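Local coordinates for DNA polymerase beta (Leishmania infantum, PDB 4P4P), which probably carries out DNA synthesis in base excision repair, extending a DNA strand from deoxynucleoside triphosphates as a family X polymerase, at residues I151-P156 and V266-R271; E329-R334 and K346-D351. All coordinates share one frame; numbering follows the deposited sequence.

Interaction 1. Residues I151-P156 and V266-R271; sequences INEKIP and VYKARR. With nucleotides of chain B.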
# COMPACT_ATOMS: atom_id res chain seq x y z
N ILE A 151 1.46 -16.45 1.88
CA ILE A 151 0.68 -15.23 1.98
C ILE A 151 -0.26 -15.28 3.17
O ILE A 151 -0.51 -14.27 3.82
CB ILE A 151 -0.10 -14.98 0.69
CG1 ILE A 151 0.87 -14.57 -0.42
CG2 ILE A 151 -1.18 -13.90 0.91
CD1 ILE A 151 0.30 -14.64 -1.83
N ASN A 152 -0.75 -16.48 3.46
CA ASN A 152 -1.72 -16.64 4.53
C ASN A 152 -1.10 -17.05 5.87
O ASN A 152 -1.82 -17.32 6.81
CB ASN A 152 -2.85 -17.57 4.08
CG ASN A 152 -3.69 -16.94 2.96
OD1 ASN A 152 -4.66 -16.20 3.21
ND2 ASN A 152 -3.33 -17.26 1.73
N GLU A 153 0.24 -17.06 5.94
CA GLU A 153 0.94 -17.19 7.22
C GLU A 153 1.14 -15.79 7.80
O GLU A 153 1.78 -14.95 7.18
CB GLU A 153 2.32 -17.84 7.03
CG GLU A 153 2.27 -19.31 6.65
CD GLU A 153 1.64 -20.14 7.74
OE1 GLU A 153 2.30 -20.36 8.77
OE2 GLU A 153 0.47 -20.54 7.56
N LYS A 154 0.60 -15.55 8.99
CA LYS A 154 0.77 -14.23 9.60
C LYS A 154 2.21 -13.96 10.02
O LYS A 154 2.98 -14.87 10.31
CB LYS A 154 -0.20 -14.03 10.78
CG LYS A 154 -0.15 -15.11 11.84
CD LYS A 154 -1.36 -14.97 12.77
CE LYS A 154 -1.47 -16.12 13.75
NZ LYS A 154 -2.60 -15.89 14.71
N ILE A 155 2.57 -12.70 10.02
CA ILE A 155 3.90 -12.30 10.43
C ILE A 155 3.87 -11.92 11.91
O ILE A 155 3.06 -11.08 12.32
CB ILE A 155 4.38 -11.10 9.58
CG1 ILE A 155 4.02 -11.32 8.10
CG2 ILE A 155 5.87 -10.88 9.76
CD1 ILE A 155 4.30 -10.09 7.22
N PRO A 156 4.72 -12.56 12.72
CA PRO A 156 4.82 -12.14 14.12
C PRO A 156 5.53 -10.80 14.20
O PRO A 156 6.48 -10.55 13.44
CB PRO A 156 5.66 -13.24 14.78
CG PRO A 156 6.33 -13.96 13.66
CD PRO A 156 5.49 -13.78 12.43
N VAL A 266 15.24 -20.79 8.05
CA VAL A 266 14.75 -20.28 6.78
C VAL A 266 13.46 -19.55 7.06
O VAL A 266 12.57 -20.09 7.73
CB VAL A 266 14.47 -21.43 5.80
CG1 VAL A 266 13.96 -20.89 4.48
CG2 VAL A 266 15.73 -22.26 5.59
N TYR A 267 13.35 -18.31 6.58
CA TYR A 267 12.15 -17.53 6.80
C TYR A 267 11.08 -17.78 5.74
O TYR A 267 11.38 -18.18 4.62
CB TYR A 267 12.48 -16.03 6.87
CG TYR A 267 13.23 -15.66 8.12
CD1 TYR A 267 12.56 -15.32 9.28
CD2 TYR A 267 14.63 -15.67 8.15
CE1 TYR A 267 13.25 -14.99 10.44
CE2 TYR A 267 15.33 -15.33 9.30
CZ TYR A 267 14.63 -14.99 10.44
OH TYR A 267 15.32 -14.67 11.58
N LYS A 268 9.82 -17.57 6.12
CA LYS A 268 8.74 -17.59 5.13
C LYS A 268 8.82 -16.36 4.22
O LYS A 268 9.34 -15.31 4.62
CB LYS A 268 7.38 -17.65 5.83
CG LYS A 268 7.13 -18.97 6.52
CD LYS A 268 6.01 -18.87 7.53
CE LYS A 268 6.05 -20.02 8.52
NZ LYS A 268 4.97 -19.90 9.53
N ALA A 269 8.32 -16.48 3.00
CA ALA A 269 8.15 -15.32 2.14
C ALA A 269 6.94 -14.54 2.62
O ALA A 269 5.93 -15.13 3.03
CB ALA A 269 7.97 -15.73 0.70
N ARG A 270 7.02 -13.22 2.54
CA ARG A 270 6.00 -12.34 3.08
C ARG A 270 5.54 -11.36 2.02
O ARG A 270 6.33 -10.94 1.17
CB ARG A 270 6.58 -11.56 4.26
CG ARG A 270 7.26 -12.44 5.32
CD ARG A 270 6.30 -13.46 5.85
NE ARG A 270 6.66 -13.94 7.17
CZ ARG A 270 5.88 -14.72 7.91
NH1 ARG A 270 4.71 -15.11 7.44
NH2 ARG A 270 6.28 -15.11 9.12
N ARG A 271 4.27 -10.99 2.07
CA ARG A 271 3.81 -9.89 1.23
C ARG A 271 4.53 -8.61 1.65
O ARG A 271 4.55 -8.25 2.82
CB ARG A 271 2.30 -9.74 1.33
CG ARG A 271 1.54 -10.75 0.48
CD ARG A 271 1.50 -10.31 -0.99
NE ARG A 271 0.63 -9.16 -1.17
CZ ARG A 271 1.06 -7.91 -1.32
NH1 ARG A 271 2.36 -7.65 -1.34
NH2 ARG A 271 0.19 -6.91 -1.48
P DC B 6 -3.73 -6.86 -1.27
OP1 DC B 6 -2.48 -7.56 -0.91
OP2 DC B 6 -5.03 -7.37 -0.81
O5' DC B 6 -3.65 -5.32 -0.80
C5' DC B 6 -2.40 -4.62 -0.83
C4' DC B 6 -2.57 -3.23 -0.25
O4' DC B 6 -3.35 -2.45 -1.18
C3' DC B 6 -3.41 -3.14 1.02
O3' DC B 6 -2.76 -3.72 2.14
C2' DC B 6 -3.69 -1.65 1.06
C1' DC B 6 -4.05 -1.47 -0.42
N1 DC B 6 -5.50 -1.51 -0.77
C2 DC B 6 -6.12 -0.27 -0.83
O2 DC B 6 -5.45 0.74 -0.58
N3 DC B 6 -7.43 -0.20 -1.16
C4 DC B 6 -8.12 -1.31 -1.42
N4 DC B 6 -9.42 -1.13 -1.73
C5 DC B 6 -7.51 -2.60 -1.36
C6 DC B 6 -6.20 -2.65 -1.04
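Lys-268 opens the contact with a salt bridge to Glu-153: NZ donates to OE1 over 2.8 Å, on the lone pair that faces away from the other carboxylate oxygen. The lysine is extended beyond CG, whereas the glutamate folds at chi2 (-63°), and its CB and CG lie against Lys-268 CD. At Arg-270 a bend at chi2 (-58°) lays the guanidinium between Lys-268 and Ile-155. Lys-268 CB sits 3.8 Å above the plane, over its centre; on the opposite face Ile-155 CG1 approaches NE to 3.8 Å, displaced toward the rim. Glu-153 O lies at the edge, 2.9 Å from Arg-270 NH1, but the angle is too poor for a hydrogen bond. The firm polar partner is Glu-159, which takes a salt bridge from NH2, while Pro-156 CD packs 3.7 Å from that same NH2. Arg-271 CG touches Ile-151 CG1 at 4.0 Å, and NH2 reaches OP1 of DC6 of chain B in a fairly straight bond (2.8 Å, 161°). Its NH1 is held by Asp-273 and the carbonyl of Gly-246. This arginine thus grips a DNA backbone phosphate beside Asp-196, a magnesium ligand, linking the metal site of the palm to the bound DNA. Within the palm, strand 270-277 runs between strands 193-203 and 243-248; strand 155-156 pairs with 193-203, and helix 157-174 supplies Glu-159 and His-163 beside Arg-270.

Interaction 2. Residues E329-R334 and K346-D351; sequences ERIGIR and KDELED
Two nitrogens of Arg-330 converge on one carboxylate oxygen, OE2 of Glu-348. NH2 stands 2.8 Å from OE2, and the second donor, NE, lies 2.9 Å from it; both hydrogen bonds are weak, with N-H...O angles of only 119°. The guanidinium and carboxylate planes are within 7° of each other, although the two side chains as a whole meet at about a right angle, and OE2 approaches the guanidinium obliquely. The result is a salt bridge in which NE and NH2 share OE2 as acceptor, while OE1 lies nearer than OE2 to CD of the arginine. Glu-348 reaches out fully extended, CG anti to the backbone N (chi1 -173°), while Arg-330 turns at chi3 to bring its head across.

Beside this charged pair lies the apolar part. Ile-331 holds CG1 between its backbone N and carbonyl carbon, and CD1 then points at Leu-349, meeting CB at 3.6 Å. Lys-346, at the N-cap position of helix 347-350, runs its straight chain along the other flank: CD packs 3.9 Å from Ile-331 CB, and NZ reaches the carbonyl O of Ile-331 in a long, weak hydrogen bond of 3.4 Å. Ile-333 CD1 adds a loose contact to the same NZ, at 4.1 Å.

Residues from late in helix 321-331 and just beyond it thus meet the start of the short helix 347-350, within the thumb. Ile-331 is the buried centre, packed by Leu-349 and by the aliphatic part of Lys-346, with the Arg-330 to Glu-348 pair at the outer edge. The bent bonds of the salt bridge suggest an electrostatic attraction more than a directional lock, and the lysine ammonium may weakly offset the negative end of the Ile-331 carbonyl.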
# COMPACT_ATOMS: atom_id res chain seq x y z
N GLU A 329 -14.22 18.77 -11.84
CA GLU A 329 -14.49 18.89 -13.27
C GLU A 329 -13.20 19.23 -14.00
O GLU A 329 -12.92 18.69 -15.07
CB GLU A 329 -15.54 19.97 -13.55
CG GLU A 329 -16.88 19.77 -12.87
CD GLU A 329 -17.76 18.76 -13.57
OE1 GLU A 329 -17.50 18.47 -14.76
OE2 GLU A 329 -18.72 18.27 -12.94
N ARG A 330 -12.41 20.13 -13.42
CA ARG A 330 -11.20 20.61 -14.09
C ARG A 330 -10.05 19.60 -14.11
O ARG A 330 -9.36 19.48 -15.13
CB ARG A 330 -10.74 21.94 -13.49
CG ARG A 330 -11.58 23.14 -13.91
CD ARG A 330 -10.96 24.46 -13.46
NE ARG A 330 -10.97 24.61 -12.00
CZ ARG A 330 -11.96 25.16 -11.31
NH1 ARG A 330 -13.03 25.63 -11.93
NH2 ARG A 330 -11.88 25.26 -9.98
N ILE A 331 -9.82 18.90 -13.01
CA ILE A 331 -8.60 18.10 -12.86
C ILE A 331 -8.83 16.65 -12.40
O ILE A 331 -7.91 15.84 -12.46
CB ILE A 331 -7.60 18.75 -11.87
CG1 ILE A 331 -8.10 18.57 -10.43
CG2 ILE A 331 -7.40 20.22 -12.20
CD1 ILE A 331 -7.19 19.20 -9.39
N GLY A 332 -10.03 16.36 -11.91
CA GLY A 332 -10.38 15.02 -11.45
C GLY A 332 -10.56 14.03 -12.59
O GLY A 332 -11.14 14.36 -13.63
N ILE A 333 -10.07 12.81 -12.39
CA ILE A 333 -10.04 11.80 -13.45
C ILE A 333 -10.94 10.60 -13.12
O ILE A 333 -10.64 9.83 -12.20
CB ILE A 333 -8.61 11.29 -13.68
CG1 ILE A 333 -7.62 12.47 -13.73
CG2 ILE A 333 -8.54 10.44 -14.94
CD1 ILE A 333 -7.18 13.02 -12.35
N ARG A 334 -12.01 10.47 -13.89
CA ARG A 334 -13.08 9.48 -13.66
C ARG A 334 -12.73 8.23 -12.85
O ARG A 334 -13.25 8.04 -11.75
CB ARG A 334 -13.71 9.07 -15.00
N LYS A 346 -1.82 18.05 -8.95
CA LYS A 346 -1.86 19.04 -10.01
C LYS A 346 -1.94 20.43 -9.37
O LYS A 346 -2.50 20.61 -8.27
CB LYS A 346 -3.05 18.80 -10.94
CG LYS A 346 -2.88 17.58 -11.83
CD LYS A 346 -4.09 17.37 -12.72
CE LYS A 346 -3.91 16.19 -13.66
NZ LYS A 346 -5.15 15.92 -14.46
N ASP A 347 -1.38 21.41 -10.06
CA ASP A 347 -1.23 22.76 -9.53
C ASP A 347 -2.46 23.26 -8.81
O ASP A 347 -2.36 23.79 -7.71
CB ASP A 347 -0.87 23.73 -10.65
CG ASP A 347 0.46 23.43 -11.24
OD1 ASP A 347 1.22 22.69 -10.59
OD2 ASP A 347 0.74 23.93 -12.35
N GLU A 348 -3.62 23.10 -9.43
CA GLU A 348 -4.82 23.72 -8.87
C GLU A 348 -5.24 23.03 -7.58
O GLU A 348 -5.87 23.65 -6.72
CB GLU A 348 -5.96 23.75 -9.87
CG GLU A 348 -7.14 24.55 -9.33
CD GLU A 348 -8.13 24.96 -10.40
OE1 GLU A 348 -7.92 24.61 -11.58
OE2 GLU A 348 -9.12 25.65 -10.04
N LEU A 349 -4.91 21.76 -7.44
CA LEU A 349 -5.17 21.06 -6.20
C LEU A 349 -4.09 21.42 -5.19
O LEU A 349 -4.38 21.61 -4.01
CB LEU A 349 -5.23 19.54 -6.43
CG LEU A 349 -5.52 18.65 -5.23
CD1 LEU A 349 -6.76 19.14 -4.48
CD2 LEU A 349 -5.70 17.22 -5.72
N GLU A 350 -2.84 21.54 -5.65
CA GLU A 350 -1.73 21.91 -4.76
C GLU A 350 -1.98 23.25 -4.07
O GLU A 350 -1.62 23.43 -2.90
CB GLU A 350 -0.40 21.94 -5.54
CG GLU A 350 0.86 22.23 -4.69
CD GLU A 350 1.07 21.21 -3.57
OE1 GLU A 350 0.69 20.04 -3.75
OE2 GLU A 350 1.60 21.57 -2.50
N ASP A 351 -2.59 24.18 -4.79
CA ASP A 351 -2.93 25.50 -4.25
C ASP A 351 -3.82 25.40 -3.01
O ASP A 351 -3.87 26.31 -2.19
CB ASP A 351 -3.67 26.34 -5.30
CG ASP A 351 -2.78 26.77 -6.43
OD1 ASP A 351 -1.54 26.80 -6.25
OD2 ASP A 351 -3.32 27.09 -7.51

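Overall arrangement
Interaction 1 belongs to the palm and interaction 2 to the thumb. They lie on opposite sides of the chain's centre, about 40 Å apart between centres and about 23 Å between nearest atoms, and in sequence the first closes before the second opens. In interaction 1 the side chain of Arg-271 comes within about 4 Å of that of Asp-196 and about 8 Å of that of Asp-198, both ligands of magnesium. Interaction 2 is remote from those residues, and its nearest atom is about 6 Å from the bound DNA, whereas Arg-271 of interaction 1 bonds a DNA phosphate. One contact borders the metal site; the other is packing within the thumb.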